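Side-chain contacts in GH5 (Bacteroidetes bacterium AC2a, PDB 4YHE), which hydrolyses beta-glucosidic links of cellulose-like polysaccharides, probably as an endo-acting cellulase of glycoside hydrolase family 5: residues V8-S13 with R235-V240; G49-G54 with H92-I97; H89-H92 with I97-I100; L162-D167 with F293-A298; F343-H348 with Q359-M364. All blocks are in the same frame, centred on the assembly; numbering follows the deposited sequence.

In the fold
In this TIM-barrel enzyme, interactions 1, 3, 4 and 5 are buried and interaction 2 only partly. Interactions 1 and 3 each pack a helix against a barrel strand, interaction 1 at strand 236-242 through sulfur and an aromatic edge, interaction 3 at strand 97-101 through two methyl groups. Interactions 2 and 3 both use helix 78-93 and share His92 and Ile97, but interaction 2 sets helix 44-53 against the turn that follows helix 78-93. Interaction 5, aliphatic, touches interaction 2 through Leu50 and Ile346. Interaction 4, whose centre lies about 5 Å from the centre of the chain, differs in being polar: its carboxylates, amide and water are part of the probable catalytic site.

Interaction 1: V8-S13 with R235-V240; sequences VQFGMS and RLMVAV
Phe10 and Met237 make a Met-aromatic contact between helix 6-13 and strand 236-242. Met237 SD reaches the edge of the phenyl ring, lying 3.8 Å from Phe10 CD2. The sulfur stands 5.0 Å from the centroid of the Phe10 ring and 85° off the ring normal, so it meets the rim of C-H groups and leaves the face alone. The sulfur thus lies against the slightly positive hydrogens of the ring edge. The two side chains cross at about a right angle. Met237 bends at its last torsion (chi3 -75°), which turns the methyl group back so that Met237 CE also comes to 4.1 Å from Phe10 CE2.

The apolar packing continues on the helix backbone, where Gly11 CA lies 4.3 Å from Met237 SD. Gly11 presents only its backbone here, and the thioether therefore sits close to the helix itself, beside the turn that carries the ring.

The polar bonding stays within the helix. Ser13 OG donates to Phe10 O at 2.6 Å, in the carbonyl plane and on a lone pair, and Ser13 N gives the same oxygen a second bond, so two donors grip this carbonyl.

Around the pair, Phe10 stacks on Tyr208, while Met237 also touches Pro290 and, on the adjoining strand 291-296, Tyr292. Met237 shares backbone hydrogen bonds with Ile209 and Val211 of strand 209-212, and Gly11 O is hydrogen-bonded to Ser327 OG; helix 6-13 thus lies near the starts of strands 236-242 and 327-332.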
# COMPACT_ATOMS: atom_id res chain seq x y z
N VAL A 8 -15.85 3.42 -7.71
CA VAL A 8 -15.24 2.14 -7.99
C VAL A 8 -14.53 2.21 -9.32
O VAL A 8 -13.48 1.59 -9.48
CB VAL A 8 -16.25 0.97 -7.97
CG1 VAL A 8 -15.62 -0.34 -8.44
CG2 VAL A 8 -16.82 0.81 -6.56
N GLN A 9 -15.10 2.94 -10.28
CA GLN A 9 -14.41 3.20 -11.53
C GLN A 9 -13.06 3.84 -11.27
O GLN A 9 -12.06 3.43 -11.88
CB GLN A 9 -15.22 4.13 -12.45
CG GLN A 9 -16.20 3.43 -13.38
CD GLN A 9 -16.95 4.44 -14.26
OE1 GLN A 9 -18.15 4.68 -14.07
NE2 GLN A 9 -16.24 5.09 -15.18
N PHE A 10 -13.03 4.82 -10.38
CA PHE A 10 -11.77 5.50 -10.02
C PHE A 10 -10.74 4.54 -9.41
O PHE A 10 -9.60 4.48 -9.89
CB PHE A 10 -11.97 6.67 -9.07
CG PHE A 10 -10.68 7.35 -8.72
CD1 PHE A 10 -10.08 8.21 -9.64
CD2 PHE A 10 -10.02 7.06 -7.53
CE1 PHE A 10 -8.86 8.81 -9.34
CE2 PHE A 10 -8.80 7.66 -7.23
CZ PHE A 10 -8.21 8.52 -8.13
N GLY A 11 -11.15 3.77 -8.40
CA GLY A 11 -10.32 2.64 -7.90
C GLY A 11 -9.73 1.75 -8.98
O GLY A 11 -8.50 1.48 -9.01
N MET A 12 -10.57 1.30 -9.90
CA MET A 12 -10.08 0.44 -10.98
C MET A 12 -9.08 1.10 -11.90
O MET A 12 -8.25 0.42 -12.49
CB MET A 12 -11.21 -0.09 -11.84
CG MET A 12 -11.72 -1.41 -11.36
SD MET A 12 -13.01 -1.93 -12.47
CE MET A 12 -12.12 -3.03 -13.53
N SER A 13 -9.15 2.42 -11.99
CA SER A 13 -8.28 3.19 -12.89
C SER A 13 -6.84 3.17 -12.42
O SER A 13 -5.94 3.44 -13.20
CB SER A 13 -8.81 4.63 -13.04
OG SER A 13 -8.44 5.48 -11.97
N ARG A 235 -16.02 9.56 -1.85
CA ARG A 235 -14.63 9.95 -2.03
C ARG A 235 -13.65 9.25 -1.06
O ARG A 235 -12.51 9.70 -0.88
CB ARG A 235 -14.50 11.48 -1.94
CG ARG A 235 -15.24 12.22 -3.05
CD ARG A 235 -14.54 12.06 -4.39
NE ARG A 235 -15.40 12.39 -5.53
CZ ARG A 235 -14.98 12.78 -6.72
NH1 ARG A 235 -13.69 12.94 -6.97
NH2 ARG A 235 -15.86 13.04 -7.69
N LEU A 236 -14.08 8.14 -0.46
CA LEU A 236 -13.19 7.31 0.39
C LEU A 236 -12.90 5.98 -0.29
O LEU A 236 -13.75 5.44 -1.01
CB LEU A 236 -13.82 7.07 1.76
CG LEU A 236 -14.02 8.29 2.68
CD1 LEU A 236 -14.69 7.90 3.99
CD2 LEU A 236 -12.74 9.00 2.98
N MET A 237 -11.67 5.48 -0.14
CA MET A 237 -11.27 4.16 -0.62
C MET A 237 -10.64 3.40 0.55
O MET A 237 -10.02 4.01 1.43
CB MET A 237 -10.24 4.25 -1.75
CG MET A 237 -10.53 5.29 -2.82
SD MET A 237 -9.65 4.98 -4.36
CE MET A 237 -8.04 5.51 -3.81
N VAL A 238 -10.82 2.09 0.53
CA VAL A 238 -10.27 1.22 1.58
C VAL A 238 -8.94 0.73 1.08
O VAL A 238 -8.85 0.18 -0.00
CB VAL A 238 -11.20 0.05 1.94
CG1 VAL A 238 -10.52 -0.88 2.95
CG2 VAL A 238 -12.52 0.56 2.52
N ALA A 239 -7.91 0.99 1.85
CA ALA A 239 -6.55 0.51 1.57
C ALA A 239 -6.30 -0.75 2.35
O ALA A 239 -6.51 -0.77 3.57
CB ALA A 239 -5.55 1.56 1.99
N VAL A 240 -5.73 -1.75 1.69
CA VAL A 240 -5.29 -2.98 2.35
C VAL A 240 -3.92 -3.40 1.82
O VAL A 240 -3.48 -2.96 0.73
CB VAL A 240 -6.32 -4.12 2.18
CG1 VAL A 240 -7.58 -3.89 3.00
CG2 VAL A 240 -6.73 -4.29 0.73

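Interaction 2: G49-G54 with H92-I97; sequences GLAKAG and HKAGLI
Ala51 overlaps the turn that ends helix 78-93: its CB lies 3.4 Å from Ala94 O and, methyl to methyl, 4.3 Å from Ala94 CB. The nearest backbones of the two segments meet at this pair, with alpha carbons 6.3 Å apart. Small side chains on both sides allow that approach.

Leu96, just beyond the turn, adds the larger apolar group. Its two methyls divide between neighbouring residues of helix 44-53: Leu96 CD1 comes to 4.2 Å from Leu50 CB, and Leu96 CD2 lies 4.3 Å from Ala51 CB. The isobutyl group thus straddles two successive residues of the helix.

Both segments leave their helices through a Schellman motif, with Gly54 and Gly95 at positive phi (105° and 85°). In the second turn Gly95 N bonds to His92 O, and the chain then runs on toward strand 97-101. Phe47 of helix 44-53 touches both Ala94 and Leu96, while Val58 of strand 57-60 lies against Leu50 and Leu96.

No hydrogen bond links the two segments. Their association rests on the fit of methyl groups and on a carbonyl oxygen touching a methyl, a contact of dispersion and shape with little directional force.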
# COMPACT_ATOMS: atom_id res chain seq x y z
N GLY A 49 9.65 5.10 -16.81
CA GLY A 49 9.81 3.65 -16.85
C GLY A 49 8.56 2.94 -16.39
O GLY A 49 8.12 1.98 -17.02
N LEU A 50 7.96 3.43 -15.31
CA LEU A 50 6.75 2.83 -14.78
C LEU A 50 5.60 2.90 -15.81
O LEU A 50 4.93 1.92 -16.06
CB LEU A 50 6.32 3.50 -13.49
CG LEU A 50 7.38 3.50 -12.37
CD1 LEU A 50 6.78 4.16 -11.15
CD2 LEU A 50 7.82 2.09 -12.06
N ALA A 51 5.39 4.07 -16.39
CA ALA A 51 4.29 4.26 -17.34
C ALA A 51 4.49 3.43 -18.58
O ALA A 51 3.56 2.80 -19.06
CB ALA A 51 4.14 5.73 -17.71
N LYS A 52 5.72 3.38 -19.06
CA LYS A 52 6.09 2.55 -20.21
C LYS A 52 5.85 1.07 -20.00
O LYS A 52 5.49 0.34 -20.93
CB LYS A 52 7.56 2.78 -20.53
CG LYS A 52 8.10 1.99 -21.70
CD LYS A 52 9.43 2.59 -22.13
CE LYS A 52 10.21 1.65 -23.04
NZ LYS A 52 9.40 1.34 -24.25
N ALA A 53 6.02 0.61 -18.75
CA ALA A 53 5.80 -0.79 -18.43
C ALA A 53 4.33 -1.16 -18.36
O ALA A 53 4.00 -2.35 -18.37
CB ALA A 53 6.46 -1.14 -17.11
N GLY A 54 3.47 -0.15 -18.21
CA GLY A 54 2.03 -0.32 -18.05
C GLY A 54 1.41 -0.13 -16.67
O GLY A 54 0.23 -0.38 -16.48
N HIS A 92 3.04 12.67 -12.19
CA HIS A 92 1.92 13.26 -12.93
C HIS A 92 2.34 13.52 -14.36
O HIS A 92 1.58 13.24 -15.31
CB HIS A 92 1.46 14.57 -12.28
CG HIS A 92 0.29 15.22 -12.96
ND1 HIS A 92 -0.84 14.53 -13.33
CD2 HIS A 92 0.08 16.52 -13.31
CE1 HIS A 92 -1.70 15.36 -13.90
NE2 HIS A 92 -1.16 16.58 -13.89
N LYS A 93 3.55 14.02 -14.54
CA LYS A 93 4.10 14.20 -15.88
C LYS A 93 4.14 12.90 -16.65
O LYS A 93 3.97 12.90 -17.87
CB LYS A 93 5.50 14.81 -15.77
CG LYS A 93 6.13 15.25 -17.07
CD LYS A 93 7.31 16.17 -16.76
CE LYS A 93 8.19 16.41 -17.98
NZ LYS A 93 7.41 16.86 -19.17
N ALA A 94 4.37 11.78 -15.97
CA ALA A 94 4.34 10.50 -16.63
C ALA A 94 2.92 9.91 -16.87
O ALA A 94 2.81 8.81 -17.41
CB ALA A 94 5.21 9.50 -15.88
N GLY A 95 1.88 10.59 -16.40
CA GLY A 95 0.51 10.11 -16.55
C GLY A 95 0.00 9.14 -15.49
O GLY A 95 -1.01 8.50 -15.69
N LEU A 96 0.68 9.07 -14.35
CA LEU A 96 0.32 8.11 -13.29
C LEU A 96 -0.60 8.74 -12.26
O LEU A 96 -0.49 9.93 -11.95
CB LEU A 96 1.59 7.60 -12.59
CG LEU A 96 2.63 6.94 -13.47
CD1 LEU A 96 3.97 6.85 -12.77
CD2 LEU A 96 2.14 5.57 -13.91
N ILE A 97 -1.52 7.94 -11.73
CA ILE A 97 -2.26 8.30 -10.53
C ILE A 97 -1.25 8.12 -9.38
O ILE A 97 -0.44 7.20 -9.41
CB ILE A 97 -3.49 7.39 -10.38
CG1 ILE A 97 -4.51 7.76 -11.46
CG2 ILE A 97 -4.11 7.54 -9.00
CD1 ILE A 97 -5.48 6.66 -11.82

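Interaction 3: H89-H92 with I97-I100; sequences HMAH and IVII
The beta-alpha-beta unit formed by strand 57-60, helix 78-93 and strand 97-101 is closed here, where the end of the helix packs against the strand that follows it. Ala91 CB meets Val98 CG2 at 3.4 Å, tighter than the usual van der Waals distance between carbons. One methyl group faces another, and both CB atoms point across the contact. Val98 has CG1 anti to its backbone N (chi1 177°), an arrangement that leaves CG2 as the branch turned to the helix. The same methyl also lies 4.4 Å from His92 N, so it sits against the helix backbone as well as the alanine.

The crossover is that of the classical barrel: the chain runs back through helix 78-93, reverses in the turn beyond it and enters strand 97-101 parallel to strand 57-60. The backbones approach closely, with Ala91 CA and Val98 CA 6.9 Å apart, a spacing that suits the small alanine. Val58 touches both Ala91 and Val98, and Val88, one turn earlier in the helix, also packs on Val98. On the other flank, Val98 hydrogen-bonds through its backbone to Trp156 and Val158, while the ring of Trp156 stacks on His92 on the exposed side of the helix.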
# COMPACT_ATOMS: atom_id res chain seq x y z
N HIS A 89 4.87 15.44 -8.88
CA HIS A 89 4.70 16.07 -10.20
C HIS A 89 5.48 15.41 -11.33
O HIS A 89 5.02 15.43 -12.48
CB HIS A 89 4.90 17.59 -10.07
CG HIS A 89 3.75 18.26 -9.39
ND1 HIS A 89 3.75 18.58 -8.05
CD2 HIS A 89 2.51 18.59 -9.86
CE1 HIS A 89 2.59 19.12 -7.73
NE2 HIS A 89 1.82 19.13 -8.81
N MET A 90 6.60 14.73 -11.02
CA MET A 90 7.23 13.84 -12.01
C MET A 90 6.30 12.70 -12.40
O MET A 90 6.14 12.37 -13.59
CB MET A 90 8.54 13.24 -11.49
CG MET A 90 9.66 14.22 -11.18
SD MET A 90 11.05 13.36 -10.43
CE MET A 90 12.27 14.66 -10.22
N ALA A 91 5.70 12.07 -11.38
CA ALA A 91 4.73 11.01 -11.60
C ALA A 91 3.55 11.48 -12.48
O ALA A 91 3.14 10.76 -13.40
CB ALA A 91 4.20 10.52 -10.25
N HIS A 92 3.04 12.67 -12.19
CA HIS A 92 1.92 13.26 -12.93
C HIS A 92 2.34 13.52 -14.36
O HIS A 92 1.58 13.24 -15.31
CB HIS A 92 1.46 14.57 -12.28
CG HIS A 92 0.29 15.22 -12.96
ND1 HIS A 92 -0.84 14.53 -13.33
CD2 HIS A 92 0.08 16.52 -13.31
CE1 HIS A 92 -1.70 15.36 -13.90
NE2 HIS A 92 -1.16 16.58 -13.89
N ILE A 97 -1.52 7.94 -11.73
CA ILE A 97 -2.26 8.30 -10.53
C ILE A 97 -1.25 8.12 -9.38
O ILE A 97 -0.44 7.20 -9.41
CB ILE A 97 -3.49 7.39 -10.38
CG1 ILE A 97 -4.51 7.76 -11.46
CG2 ILE A 97 -4.11 7.54 -9.00
CD1 ILE A 97 -5.48 6.66 -11.82
N VAL A 98 -1.33 8.98 -8.39
CA VAL A 98 -0.29 9.06 -7.35
C VAL A 98 -0.91 8.98 -5.99
O VAL A 98 -1.87 9.68 -5.73
CB VAL A 98 0.48 10.40 -7.45
CG1 VAL A 98 1.54 10.55 -6.34
CG2 VAL A 98 1.10 10.55 -8.83
N ILE A 99 -0.37 8.13 -5.11
CA ILE A 99 -0.77 8.09 -3.71
C ILE A 99 0.42 8.50 -2.84
O ILE A 99 1.53 8.02 -3.06
CB ILE A 99 -1.15 6.63 -3.31
CG1 ILE A 99 -2.23 6.08 -4.23
CG2 ILE A 99 -1.61 6.53 -1.88
CD1 ILE A 99 -2.38 4.57 -4.11
N ILE A 100 0.20 9.40 -1.89
CA ILE A 100 1.19 9.71 -0.84
C ILE A 100 0.54 9.47 0.49
O ILE A 100 -0.67 9.42 0.58
CB ILE A 100 1.70 11.16 -0.92
CG1 ILE A 100 0.55 12.20 -0.84
CG2 ILE A 100 2.48 11.32 -2.22
CD1 ILE A 100 1.04 13.62 -0.67

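Interaction 4: L162-D167 with F293-A298; sequences LNEIQD and FGEFGA
Asn163 and Gly294 are the nearest backbone positions, 8.8 Å apart between alpha carbons, and side chains bridge that gap as the chain turns a corner at Gly294 and Glu295. The site lies at the C-terminal ends of the strands of an eight-stranded (beta/alpha) barrel. The Asn-Glu pair after strand 157-160 and the glutamate on strand 291-296 match the family 5 pattern, in which Glu164 would probably be the acid/base and Glu295 the nucleophile.

Glu295 keeps CG anti to its carbonyl carbon (chi1 -61°) and extends toward the loop. Its OE1 lies 4.1 Å from Glu164 OE2, the carboxylate planes 30° apart. The Asn163 side chain crosses that of Glu295 at about a right angle, yet its amide plane is turned only 30° from the carboxylate. Asn163 OD1 comes to 3.8 Å from Glu295 OE2; these two acceptors are not bonded to each other.

Outside partners hold the groups in place. Arg59 makes a salt bridge with Glu295 OE2 and a hydrogen bond to Asn163 OD1, so one guanidinium group steadies both. Tyr243 OH bonds to Glu295 OE1, and His241 ND1 to Glu164 OE2, bonds that should help limit the rotation of each carboxylate.

A single water completes the link: it accepts from Asn163 ND2 at 3.0 Å and donates to Glu295 OE2 at 2.7 Å.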
# COMPACT_ATOMS: atom_id res chain seq x y z
N LEU A 162 -2.75 6.94 6.60
CA LEU A 162 -1.82 6.25 7.48
C LEU A 162 -1.39 4.98 6.76
O LEU A 162 -1.99 4.61 5.75
CB LEU A 162 -2.53 5.82 8.77
CG LEU A 162 -3.26 6.92 9.53
CD1 LEU A 162 -4.12 6.31 10.62
CD2 LEU A 162 -2.22 7.82 10.15
N ASN A 163 -0.38 4.32 7.29
CA ASN A 163 0.11 3.07 6.75
C ASN A 163 -0.36 1.82 7.53
O ASN A 163 -1.53 1.41 7.38
CB ASN A 163 1.63 3.14 6.60
CG ASN A 163 2.18 1.94 5.87
OD1 ASN A 163 1.60 1.48 4.86
ND2 ASN A 163 3.28 1.37 6.40
N GLU A 164 0.52 1.22 8.33
CA GLU A 164 0.21 -0.05 8.97
C GLU A 164 0.20 0.20 10.46
O GLU A 164 1.25 0.21 11.10
CB GLU A 164 1.25 -1.11 8.60
CG GLU A 164 1.17 -1.57 7.13
CD GLU A 164 2.10 -2.73 6.83
OE1 GLU A 164 3.03 -2.97 7.64
OE2 GLU A 164 1.92 -3.39 5.78
N ILE A 165 -0.98 0.41 11.02
CA ILE A 165 -1.07 0.82 12.43
C ILE A 165 -1.35 -0.43 13.25
O ILE A 165 -2.20 -1.26 12.90
CB ILE A 165 -2.15 1.91 12.59
CG1 ILE A 165 -1.76 3.15 11.77
CG2 ILE A 165 -2.39 2.25 14.06
CD1 ILE A 165 -0.42 3.76 12.13
N GLN A 166 -0.59 -0.59 14.33
CA GLN A 166 -0.62 -1.83 15.11
C GLN A 166 0.09 -1.65 16.43
O GLN A 166 0.64 -0.59 16.71
CB GLN A 166 0.07 -2.95 14.36
CG GLN A 166 1.52 -2.66 14.02
CD GLN A 166 2.33 -3.92 13.83
OE1 GLN A 166 2.20 -4.88 14.61
NE2 GLN A 166 3.19 -3.93 12.82
N ASP A 167 0.13 -2.72 17.21
CA ASP A 167 0.82 -2.68 18.50
C ASP A 167 2.14 -3.48 18.51
O ASP A 167 2.75 -3.61 19.56
CB ASP A 167 -0.12 -3.13 19.62
CG ASP A 167 -0.48 -4.59 19.56
OD1 ASP A 167 0.06 -5.32 18.70
OD2 ASP A 167 -1.33 -5.00 20.40
N PHE A 293 -5.21 -2.47 -3.02
CA PHE A 293 -4.02 -2.96 -2.35
C PHE A 293 -2.93 -1.90 -2.47
O PHE A 293 -2.29 -1.76 -3.51
CB PHE A 293 -3.61 -4.35 -2.85
CG PHE A 293 -4.49 -5.46 -2.34
CD1 PHE A 293 -5.64 -5.82 -3.04
CD2 PHE A 293 -4.21 -6.11 -1.14
CE1 PHE A 293 -6.48 -6.82 -2.55
CE2 PHE A 293 -5.06 -7.08 -0.62
CZ PHE A 293 -6.21 -7.44 -1.33
N GLY A 294 -2.71 -1.16 -1.37
CA GLY A 294 -1.59 -0.24 -1.27
C GLY A 294 -0.25 -0.93 -1.47
O GLY A 294 0.69 -0.33 -1.97
N GLU A 295 -0.17 -2.18 -1.03
CA GLU A 295 0.98 -3.05 -1.21
C GLU A 295 0.57 -4.46 -1.43
O GLU A 295 -0.31 -4.97 -0.72
CB GLU A 295 1.87 -3.05 0.05
CG GLU A 295 2.42 -1.70 0.39
CD GLU A 295 3.22 -1.68 1.71
OE1 GLU A 295 3.69 -2.74 2.14
OE2 GLU A 295 3.36 -0.58 2.25
N PHE A 296 1.17 -5.11 -2.43
CA PHE A 296 1.16 -6.56 -2.52
C PHE A 296 2.45 -7.02 -3.11
O PHE A 296 3.18 -6.25 -3.72
CB PHE A 296 -0.05 -7.12 -3.33
CG PHE A 296 0.15 -7.04 -4.83
CD1 PHE A 296 0.04 -5.83 -5.48
CD2 PHE A 296 0.50 -8.17 -5.55
CE1 PHE A 296 0.23 -5.73 -6.86
CE2 PHE A 296 0.70 -8.09 -6.95
CZ PHE A 296 0.57 -6.86 -7.60
N GLY A 297 2.74 -8.29 -2.94
CA GLY A 297 3.84 -8.87 -3.67
C GLY A 297 4.30 -10.18 -3.11
O GLY A 297 3.76 -10.69 -2.12
N ALA A 298 5.31 -10.71 -3.79
CA ALA A 298 6.01 -11.93 -3.42
C ALA A 298 7.45 -11.75 -3.87
O ALA A 298 7.72 -11.27 -5.01
CB ALA A 298 5.40 -13.15 -4.09
O HOH W 1 4.02 -1.08 4.82

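Interaction 5: F343-H348 with Q359-M364; sequences FGVIDH and QAVRAM
Val345 and Val361 meet through methyls set by their first torsions. Val345 holds CG1 anti to its carbonyl carbon (chi1 -62°), which leaves CG2 between the backbone N and the carbonyl carbon; Val361 holds CG1 anti to its backbone N (chi1 161°), freeing CG2 to face the loop. The two CG2 atoms, Val345 CG2 and Val361 CG2, come to 3.5 Å, a close methyl contact made as the side chains slant across each other. The same Val361 methyl lies 4.1 Å from Val345 CB, so it rests against the branch point as well as the branch tip.

The other branch of Val345 serves the preceding residue of the helix: Val345 CG1 is 4.2 Å from Ala360 CB. One valine from the loop thus straddles two successive positions of helix 357-369. Ile346 approaches Val361 CG2 from the side opposite Ala360, its terminal CD1 4.4 Å from that methyl.

Residues 343-348 lie in the loop between strand 327-332, the eighth of the TIM barrel, and helix 357-369, and fold back on that helix. Asp332, at the end of that strand, accepts the backbone N-H groups of both Val345 and Ile346 on OD2, and its OD1 bonds to His348 NE2, fixing the loop at three places. Trp18 of strand 16-20 touches Val345 and Ile346, while Tyr330 touches Val345 and Met364. On the helix side, Phe314 of helix 304-323 packs against Ala360 and Met364, and Arg362 reaches away to a salt bridge with Asp366 and to the carbonyl oxygen of Ala53.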
# COMPACT_ATOMS: atom_id res chain seq x y z
N PHE A 343 12.40 -7.79 -3.36
CA PHE A 343 11.22 -7.25 -4.11
C PHE A 343 11.57 -6.33 -5.32
O PHE A 343 10.67 -5.86 -6.03
CB PHE A 343 10.29 -6.46 -3.18
CG PHE A 343 9.54 -7.29 -2.15
CD1 PHE A 343 8.43 -8.06 -2.52
CD2 PHE A 343 9.91 -7.28 -0.79
CE1 PHE A 343 7.70 -8.80 -1.59
CE2 PHE A 343 9.19 -8.04 0.14
CZ PHE A 343 8.06 -8.75 -0.24
N GLY A 344 12.84 -5.99 -5.52
CA GLY A 344 13.19 -5.01 -6.52
C GLY A 344 12.97 -5.55 -7.92
O GLY A 344 13.49 -6.60 -8.27
N VAL A 345 12.17 -4.87 -8.71
CA VAL A 345 12.02 -5.24 -10.14
C VAL A 345 12.35 -4.10 -11.12
O VAL A 345 12.67 -4.39 -12.28
CB VAL A 345 10.61 -5.80 -10.47
CG1 VAL A 345 10.33 -7.08 -9.68
CG2 VAL A 345 9.53 -4.76 -10.25
N ILE A 346 12.24 -2.85 -10.66
CA ILE A 346 12.61 -1.66 -11.42
C ILE A 346 13.53 -0.77 -10.61
O ILE A 346 13.27 -0.51 -9.43
CB ILE A 346 11.37 -0.87 -11.87
CG1 ILE A 346 10.66 -1.64 -12.99
CG2 ILE A 346 11.71 0.53 -12.36
CD1 ILE A 346 9.30 -1.11 -13.33
N ASP A 347 14.61 -0.32 -11.26
CA ASP A 347 15.59 0.57 -10.62
C ASP A 347 14.96 1.91 -10.23
O ASP A 347 14.35 2.59 -11.05
CB ASP A 347 16.82 0.75 -11.53
CG ASP A 347 17.94 1.54 -10.86
OD1 ASP A 347 17.81 2.76 -10.69
OD2 ASP A 347 18.96 0.92 -10.52
N HIS A 348 15.12 2.31 -8.97
CA HIS A 348 14.44 3.49 -8.47
C HIS A 348 14.96 4.81 -9.04
O HIS A 348 14.24 5.79 -9.00
CB HIS A 348 14.46 3.52 -6.92
CG HIS A 348 13.63 2.45 -6.29
ND1 HIS A 348 13.17 2.54 -5.00
CD2 HIS A 348 13.19 1.26 -6.77
CE1 HIS A 348 12.48 1.45 -4.70
NE2 HIS A 348 12.47 0.66 -5.76
N GLN A 359 9.71 -9.86 -16.37
CA GLN A 359 8.82 -11.02 -16.44
C GLN A 359 7.78 -10.97 -15.31
O GLN A 359 6.64 -11.35 -15.49
CB GLN A 359 9.64 -12.31 -16.41
CG GLN A 359 10.37 -12.64 -17.74
CD GLN A 359 11.36 -11.58 -18.28
OE1 GLN A 359 12.32 -11.14 -17.59
NE2 GLN A 359 11.15 -11.18 -19.55
N ALA A 360 8.18 -10.49 -14.13
CA ALA A 360 7.30 -10.32 -12.99
C ALA A 360 6.29 -9.20 -13.23
O ALA A 360 5.11 -9.36 -12.97
CB ALA A 360 8.14 -10.00 -11.75
N VAL A 361 6.77 -8.09 -13.79
CA VAL A 361 5.98 -6.91 -14.01
C VAL A 361 4.91 -7.23 -15.09
O VAL A 361 3.76 -6.90 -14.93
CB VAL A 361 6.91 -5.73 -14.40
CG1 VAL A 361 6.19 -4.61 -15.08
CG2 VAL A 361 7.60 -5.19 -13.15
N ARG A 362 5.34 -7.94 -16.13
CA ARG A 362 4.42 -8.38 -17.19
C ARG A 362 3.35 -9.34 -16.65
O ARG A 362 2.18 -9.19 -17.00
CB ARG A 362 5.22 -9.01 -18.32
CG ARG A 362 6.12 -8.04 -19.10
CD ARG A 362 5.42 -7.46 -20.35
NE ARG A 362 4.21 -6.74 -20.02
CZ ARG A 362 4.13 -5.51 -19.52
NH1 ARG A 362 5.22 -4.78 -19.30
NH2 ARG A 362 2.96 -4.99 -19.22
N ALA A 363 3.74 -10.31 -15.81
CA ALA A 363 2.79 -11.23 -15.22
C ALA A 363 1.65 -10.49 -14.52
O ALA A 363 0.45 -10.75 -14.76
CB ALA A 363 3.46 -12.21 -14.30
N MET A 364 2.00 -9.52 -13.66
CA MET A 364 1.00 -8.84 -12.88
C MET A 364 0.14 -7.89 -13.73
O MET A 364 -1.11 -7.98 -13.70
CB MET A 364 1.67 -8.16 -11.65
CG MET A 364 2.77 -7.17 -11.95
SD MET A 364 3.52 -6.54 -10.39
CE MET A 364 4.33 -7.95 -9.75